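Local coordinates for polysialic acid O-acetyltransferase (Escherichia coli, PDB 3JQY), which transfers acetyl groups from acetyl-CoA to the O7 or O9 hydroxyls of capsular polysialic acid, working as a trimer of left-handed beta-helix subunits, at residues B[181-186]-B[197-202]; B[169-174]-B[187-192]. All blocks are in the same frame, centred on the assembly; numbering follows the deposited sequence.

Contact 1. Residues B[181-186]-B[197-202]; sequences GVSVGS and TKDVPS
V184 and V200 pair through a single beta bridge, and from there to S202 the backbones pack tightly. V200 N gives its hydrogen to S183 O at 2.9 Å, and V200 O takes the hydrogen of G185 N at 2.8 Å, so V200 spends both its backbone polar groups on segment 181-186, one on S183 and one on G185. G185 lies so close to S202, 3.7 Å between their CA atoms, that a CB on the glycine would run into S202 N. Beyond it the hydroxyl of S202 donates to S186 O, OG to O 2.6 Å; with OG anti to the backbone N (chi1 179°) the side chain reaches across to that carbonyl. Losing the hydroxyl, as with an alanine at S202, would probably leave S186 O without this donor and the ends of the segments without their side-chain link. The other end is looser and faces solvent. There D199 bends its carboxylate back, and OD1 accepts from S183 N at 3.0 Å, the N-H arriving from above the carboxylate plane. V182 still packs CG2 on the backbone at T197 C, 3.5 Å away, but the side chains of T197 and K198 lead off from the contact. On its far side, segment 181-186 bonds to I165 of strand 164-166 through V182 and V184. V200 and P201 rest on I213 of strand 211-216, while S186 and S202 meet L242 of helix 233-245.

Contact 2. Residues B[169-174]-B[187-192]; sequences YVWVGR and GSVIGY
W171 and V189, then V172 and I190, pair in parallel register, and the two segments run within 1° of each other, joined by four backbone hydrogen bonds. W171 supplies two of these: its N donates to S188 O at 3.1 Å and its O accepts from I190 N at 2.8 Å. G173 N continues the series to I190 O, and at the other end G187 N reaches Y169 O on a more bent path, 132° at the hydrogen. G187 has a positive phi that suits glycine, and G173 comes so near segment 187-192 that a CB would collide with I190 O.

The side chains sort onto two faces. On one, W171 and V189 lie side by side, V189 CG1 sitting over the indole toward its rim, 3.8 Å from W171 CE3. H147 of a neighbouring subunit, in the acetyl-CoA site by similarity, meets the W171 ring edge-to-face. The other face carries V172 and I190, where V172 CG1 comes to 4.3 Å from I190 CB. Past the strands, R174 runs extended along the Y192 ring, with CD at the ring's edge and in its plane. The guanidinium stands nearly upright to that ring, 84° between planes, and Y192 CE1 lies over one guanidinium face. Y192 CD1 also comes to 3.3 Å from R174 O. The charge of R174 has its mate elsewhere, in a salt bridge to E119 of the neighbouring subunit. Short parallel strands of successive coils stacked in register are the mark of the left-handed beta-helix of the hexapeptide-repeat transferases, here with one outer face given to the trimer interface.

Contacts 1 and 2 alternate along the chain, their centres 11 Å apart, and strand 183-184 of the first leads directly into strand 189-190 of the second: they join successive coils on two different sides of the beta-helix. At the corner between them S188 OG lies 2.7 Å from P201 O, a probable hydrogen bond, and inside the coil V184 CG1 packs on V170 CG1 at 3.7 Å. Both lie near residues that, by similarity, bind acetyl-CoA. Contact 1 contains K198 and follows K180 directly, while the side chain of V189 in contact 2 is about 8 Å from that of K215.

Contact 1. Residues B[181-186]-B[197-202]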
ATOM      1  N   GLY B 181       0.684  13.367 -15.738  1.00 11.24           N
ATOM      2  CA  GLY B 181       1.684  13.907 -16.640  1.00 14.10           C
ATOM      3  C   GLY B 181       2.841  12.970 -16.915  1.00 18.34           C
ATOM      4  O   GLY B 181       3.829  13.365 -17.533  1.00 21.49           O
ATOM      5  N   VAL B 182       2.728  11.727 -16.463  1.00 11.48           N
ATOM      6  CA  VAL B 182       3.822  10.781 -16.610  1.00 10.46           C
ATOM      7  C   VAL B 182       3.702   9.942 -17.884  1.00 12.05           C
ATOM      8  O   VAL B 182       2.633   9.411 -18.201  1.00 13.18           O
ATOM      9  CB  VAL B 182       3.913   9.835 -15.390  1.00 10.51           C
ATOM     10  CG1 VAL B 182       4.885   8.682 -15.668  1.00 14.04           C
ATOM     11  CG2 VAL B 182       4.336  10.609 -14.156  1.00 17.25           C
ATOM     12  N   SER B 183       4.813   9.841 -18.609  1.00  9.97           N
ATOM     13  CA  SER B 183       4.950   8.905 -19.718  1.00 10.04           C
ATOM     14  C   SER B 183       5.936   7.817 -19.310  1.00 13.90           C
ATOM     15  O   SER B 183       6.957   8.106 -18.681  1.00 14.90           O
ATOM     16  CB  SER B 183       5.489   9.622 -20.954  1.00 18.09           C
ATOM     17  OG  SER B 183       4.525  10.519 -21.475  1.00 22.76           O
ATOM     18  N   VAL B 184       5.626   6.574 -19.666  1.00 12.00           N
ATOM     19  CA  VAL B 184       6.538   5.452 -19.459  1.00 11.11           C
ATOM     20  C   VAL B 184       6.899   4.846 -20.808  1.00 14.72           C
ATOM     21  O   VAL B 184       6.026   4.384 -21.543  1.00 13.21           O
ATOM     22  CB  VAL B 184       5.925   4.359 -18.575  1.00 12.59           C
ATOM     23  CG1 VAL B 184       6.900   3.201 -18.434  1.00 12.65           C
ATOM     24  CG2 VAL B 184       5.568   4.922 -17.200  1.00 12.16           C
ATOM     25  N   GLY B 185       8.187   4.865 -21.132  1.00 13.24           N
ATOM     26  CA  GLY B 185       8.655   4.415 -22.432  1.00 15.49           C
ATOM     27  C   GLY B 185       8.558   2.918 -22.647  1.00 13.23           C
ATOM     28  O   GLY B 185       8.475   2.144 -21.699  1.00 13.46           O
ATOM     29  N   SER B 186       8.591   2.518 -23.914  1.00 12.96           N
ATOM     30  CA  SER B 186       8.416   1.121 -24.303  1.00 12.07           C
ATOM     31  C   SER B 186       9.525   0.225 -23.748  1.00 14.34           C
ATOM     32  O   SER B 186      10.688   0.625 -23.691  1.00 13.95           O
ATOM     33  CB  SER B 186       8.357   1.037 -25.839  1.00 16.10           C
ATOM     34  OG  SER B 186       8.143  -0.286 -26.281  1.00 18.65           O
ATOM     35  N   THR B 197       6.235   9.763 -10.444  1.00 14.37           N
ATOM     36  CA  THR B 197       5.802  11.153 -10.568  1.00 12.87           C
ATOM     37  C   THR B 197       6.467  11.888 -11.731  1.00 16.25           C
ATOM     38  O   THR B 197       6.047  12.989 -12.077  1.00 16.53           O
ATOM     39  CB  THR B 197       6.074  11.942  -9.266  1.00 18.94           C
ATOM     40  OG1 THR B 197       7.481  11.938  -8.991  1.00 16.73           O
ATOM     41  CG2 THR B 197       5.343  11.305  -8.094  1.00 16.50           C
ATOM     42  N   LYS B 198       7.402  11.220 -12.335  1.00 12.52           N
ATOM     43  CA  LYS B 198       8.126  11.839 -13.444  1.00 15.68           C
ATOM     44  C   LYS B 198       8.328  10.844 -14.584  1.00 14.68           C
ATOM     45  O   LYS B 198       8.312   9.635 -14.366  1.00 14.20           O
ATOM     46  CB  LYS B 198       9.486  12.350 -12.969  1.00 20.07           C
ATOM     47  CG  LYS B 198       9.394  13.475 -11.953  1.00 29.56           C
ATOM     48  CD  LYS B 198      10.786  13.920 -11.537  1.00 43.49           C
ATOM     49  CE  LYS B 198      10.741  15.017 -10.480  1.00 43.61           C
ATOM     50  NZ  LYS B 198      10.084  16.248 -11.012  1.00 32.06           N
ATOM     51  N   ASP B 199       8.514  11.274 -15.821  1.00 13.03           N
ATOM     52  CA  ASP B 199       8.656  10.374 -16.969  1.00 12.93           C
ATOM     53  C   ASP B 199       9.709   9.297 -16.732  1.00 17.93           C
ATOM     54  O   ASP B 199      10.741   9.550 -16.105  1.00 16.97           O
ATOM     55  CB  ASP B 199       9.044  11.156 -18.230  1.00 15.60           C
ATOM     56  CG  ASP B 199       7.955  12.102 -18.702  1.00 22.71           C
ATOM     57  OD1 ASP B 199       6.807  11.983 -18.234  1.00 18.82           O
ATOM     58  OD2 ASP B 199       8.250  12.972 -19.551  1.00 28.18           O
ATOM     59  N   VAL B 200       9.435   8.094 -17.235  1.00 12.45           N
ATOM     60  CA  VAL B 200      10.412   7.014 -17.257  1.00  9.27           C
ATOM     61  C   VAL B 200      10.734   6.719 -18.721  1.00 11.38           C
ATOM     62  O   VAL B 200       9.846   6.372 -19.490  1.00 12.56           O
ATOM     63  CB  VAL B 200       9.845   5.739 -16.598  1.00 13.89           C
ATOM     64  CG1 VAL B 200      10.860   4.591 -16.676  1.00 10.23           C
ATOM     65  CG2 VAL B 200       9.455   6.012 -15.161  1.00 16.19           C
ATOM     66  N   PRO B 201      12.003   6.877 -19.123  1.00 16.44           N
ATOM     67  CA  PRO B 201      12.320   6.658 -20.541  1.00 16.28           C
ATOM     68  C   PRO B 201      12.219   5.184 -20.943  1.00 15.34           C
ATOM     69  O   PRO B 201      12.065   4.305 -20.092  1.00 14.04           O
ATOM     70  CB  PRO B 201      13.779   7.137 -20.662  1.00 19.30           C
ATOM     71  CG  PRO B 201      14.108   7.810 -19.354  1.00 19.46           C
ATOM     72  CD  PRO B 201      13.205   7.189 -18.334  1.00 19.86           C
ATOM     73  N   SER B 202      12.319   4.928 -22.243  1.00 13.91           N
ATOM     74  CA  SER B 202      12.245   3.574 -22.781  1.00 14.45           C
ATOM     75  C   SER B 202      13.368   2.675 -22.270  1.00 17.57           C
ATOM     76  O   SER B 202      14.482   3.132 -22.037  1.00 15.56           O
ATOM     77  CB  SER B 202      12.287   3.630 -24.309  1.00 17.72           C
ATOM     78  OG  SER B 202      12.245   2.327 -24.856  1.00 23.95           O
TER

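Contact 2. Residues B[169-174]-B[187-192]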
ATOM      1  N   TYR B 169       4.307  -2.452 -24.524  1.00 11.24           N
ATOM      2  CA  TYR B 169       5.282  -3.379 -23.955  1.00 12.20           C
ATOM      3  C   TYR B 169       5.942  -2.828 -22.686  1.00 11.09           C
ATOM      4  O   TYR B 169       7.169  -2.807 -22.555  1.00 12.86           O
ATOM      5  CB  TYR B 169       6.325  -3.815 -25.000  1.00 12.69           C
ATOM      6  CG  TYR B 169       6.956  -5.144 -24.648  1.00 13.43           C
ATOM      7  CD1 TYR B 169       6.183  -6.290 -24.586  1.00 12.16           C
ATOM      8  CD2 TYR B 169       8.311  -5.244 -24.346  1.00 12.87           C
ATOM      9  CE1 TYR B 169       6.731  -7.516 -24.246  1.00 14.06           C
ATOM     10  CE2 TYR B 169       8.882  -6.484 -24.009  1.00 12.45           C
ATOM     11  CZ  TYR B 169       8.078  -7.609 -23.961  1.00 11.99           C
ATOM     12  OH  TYR B 169       8.605  -8.839 -23.624  1.00 14.17           O
ATOM     13  N   VAL B 170       5.100  -2.394 -21.756  1.00  8.15           N
ATOM     14  CA  VAL B 170       5.546  -1.974 -20.434  1.00  7.29           C
ATOM     15  C   VAL B 170       5.021  -2.930 -19.370  1.00 11.27           C
ATOM     16  O   VAL B 170       3.877  -3.374 -19.434  1.00 10.16           O
ATOM     17  CB  VAL B 170       5.085  -0.534 -20.120  1.00  8.91           C
ATOM     18  CG1 VAL B 170       5.325  -0.192 -18.656  1.00 11.15           C
ATOM     19  CG2 VAL B 170       5.822   0.446 -21.027  1.00 11.09           C
ATOM     20  N   TRP B 171       5.873  -3.246 -18.397  1.00  8.93           N
ATOM     21  CA  TRP B 171       5.483  -4.057 -17.249  1.00 10.94           C
ATOM     22  C   TRP B 171       5.324  -3.128 -16.052  1.00 11.25           C
ATOM     23  O   TRP B 171       6.306  -2.537 -15.581  1.00 10.24           O
ATOM     24  CB  TRP B 171       6.544  -5.129 -16.982  1.00 12.27           C
ATOM     25  CG  TRP B 171       6.380  -5.896 -15.681  1.00 10.78           C
ATOM     26  CD1 TRP B 171       5.272  -5.958 -14.891  1.00 10.57           C
ATOM     27  CD2 TRP B 171       7.367  -6.730 -15.054  1.00 11.45           C
ATOM     28  NE1 TRP B 171       5.506  -6.770 -13.799  1.00 12.72           N
ATOM     29  CE2 TRP B 171       6.785  -7.260 -13.881  1.00 11.76           C
ATOM     30  CE3 TRP B 171       8.684  -7.075 -15.370  1.00 13.98           C
ATOM     31  CZ2 TRP B 171       7.483  -8.105 -13.019  1.00 16.54           C
ATOM     32  CZ3 TRP B 171       9.372  -7.925 -14.517  1.00 12.84           C
ATOM     33  CH2 TRP B 171       8.771  -8.427 -13.355  1.00 15.24           C
ATOM     34  N   VAL B 172       4.085  -2.942 -15.598  1.00  9.04           N
ATOM     35  CA  VAL B 172       3.854  -2.170 -14.383  1.00 10.38           C
ATOM     36  C   VAL B 172       3.597  -3.147 -13.237  1.00  8.23           C
ATOM     37  O   VAL B 172       2.683  -3.968 -13.290  1.00 10.70           O
ATOM     38  CB  VAL B 172       2.702  -1.159 -14.513  1.00  8.26           C
ATOM     39  CG1 VAL B 172       2.550  -0.360 -13.213  1.00 11.48           C
ATOM     40  CG2 VAL B 172       2.957  -0.197 -15.679  1.00 10.66           C
ATOM     41  N   GLY B 173       4.446  -3.068 -12.225  1.00  9.06           N
ATOM     42  CA  GLY B 173       4.394  -3.967 -11.087  1.00 10.73           C
ATOM     43  C   GLY B 173       3.228  -3.739 -10.151  1.00 10.10           C
ATOM     44  O   GLY B 173       2.480  -2.762 -10.275  1.00 10.89           O
ATOM     45  N   ARG B 174       3.085  -4.657  -9.201  1.00 10.32           N
ATOM     46  CA  ARG B 174       1.994  -4.636  -8.242  1.00 11.00           C
ATOM     47  C   ARG B 174       2.068  -3.448  -7.280  1.00  9.47           C
ATOM     48  O   ARG B 174       3.152  -3.005  -6.892  1.00  9.39           O
ATOM     49  CB  ARG B 174       2.004  -5.952  -7.463  1.00 12.06           C
ATOM     50  CG  ARG B 174       1.091  -6.014  -6.266  1.00 14.26           C
ATOM     51  CD  ARG B 174       1.250  -7.392  -5.615  1.00 20.53           C
ATOM     52  NE  ARG B 174       0.643  -7.458  -4.291  1.00 24.15           N
ATOM     53  CZ  ARG B 174       0.856  -8.442  -3.422  1.00 25.09           C
ATOM     54  NH1 ARG B 174       1.676  -9.447  -3.728  1.00 24.64           N
ATOM     55  NH2 ARG B 174       0.252  -8.415  -2.241  1.00 26.09           N
ATOM     56  N   GLY B 187       9.157  -0.979 -23.315  1.00 12.28           N
ATOM     57  CA  GLY B 187      10.125  -1.937 -22.808  1.00 13.21           C
ATOM     58  C   GLY B 187      10.503  -1.752 -21.354  1.00 11.76           C
ATOM     59  O   GLY B 187      11.280  -2.530 -20.795  1.00 13.77           O
ATOM     60  N   SER B 188       9.965  -0.713 -20.735  1.00 12.12           N
ATOM     61  CA  SER B 188      10.359  -0.385 -19.370  1.00  9.86           C
ATOM     62  C   SER B 188       9.585  -1.174 -18.321  1.00 10.46           C
ATOM     63  O   SER B 188       8.557  -1.802 -18.615  1.00 11.42           O
ATOM     64  CB  SER B 188      10.222   1.119 -19.132  1.00 13.78           C
ATOM     65  OG  SER B 188      11.148   1.816 -19.944  1.00 13.85           O
ATOM     66  N   VAL B 189      10.096  -1.118 -17.097  1.00 10.76           N
ATOM     67  CA  VAL B 189       9.562  -1.874 -15.968  1.00 11.76           C
ATOM     68  C   VAL B 189       9.388  -0.942 -14.779  1.00 12.06           C
ATOM     69  O   VAL B 189      10.322  -0.228 -14.407  1.00 11.09           O
ATOM     70  CB  VAL B 189      10.531  -2.984 -15.560  1.00 13.11           C
ATOM     71  CG1 VAL B 189      10.039  -3.693 -14.306  1.00 13.94           C
ATOM     72  CG2 VAL B 189      10.741  -3.969 -16.701  1.00 11.81           C
ATOM     73  N   ILE B 190       8.195  -0.923 -14.190  1.00 10.37           N
ATOM     74  CA  ILE B 190       7.981  -0.163 -12.956  1.00  8.56           C
ATOM     75  C   ILE B 190       7.903  -1.146 -11.793  1.00 13.59           C
ATOM     76  O   ILE B 190       7.081  -2.064 -11.799  1.00 12.38           O
ATOM     77  CB  ILE B 190       6.684   0.681 -12.990  1.00  9.84           C
ATOM     78  CG1 ILE B 190       6.673   1.620 -14.202  1.00 11.59           C
ATOM     79  CG2 ILE B 190       6.531   1.473 -11.688  1.00 13.00           C
ATOM     80  CD1 ILE B 190       7.872   2.568 -14.265  1.00 12.55           C
ATOM     81  N   GLY B 191       8.756  -0.953 -10.795  1.00 11.98           N
ATOM     82  CA  GLY B 191       8.858  -1.905  -9.703  1.00 13.53           C
ATOM     83  C   GLY B 191       7.708  -1.874  -8.726  1.00  9.76           C
ATOM     84  O   GLY B 191       7.065  -0.835  -8.527  1.00 11.38           O
ATOM     85  N   TYR B 192       7.456  -3.023  -8.102  1.00 11.73           N
ATOM     86  CA  TYR B 192       6.482  -3.136  -7.020  1.00 13.27           C
ATOM     87  C   TYR B 192       6.550  -1.938  -6.091  1.00  8.87           C
ATOM     88  O   TYR B 192       7.644  -1.512  -5.704  1.00  8.94           O
ATOM     89  CB  TYR B 192       6.760  -4.392  -6.177  1.00 12.42           C
ATOM     90  CG  TYR B 192       5.911  -4.425  -4.926  1.00 12.36           C
ATOM     91  CD1 TYR B 192       4.713  -5.126  -4.895  1.00 13.26           C
ATOM     92  CD2 TYR B 192       6.284  -3.710  -3.796  1.00 12.76           C
ATOM     93  CE1 TYR B 192       3.915  -5.131  -3.762  1.00 14.09           C
ATOM     94  CE2 TYR B 192       5.494  -3.706  -2.661  1.00 13.63           C
ATOM     95  CZ  TYR B 192       4.311  -4.413  -2.652  1.00 12.41           C
ATOM     96  OH  TYR B 192       3.529  -4.408  -1.521  1.00 16.85           O
TER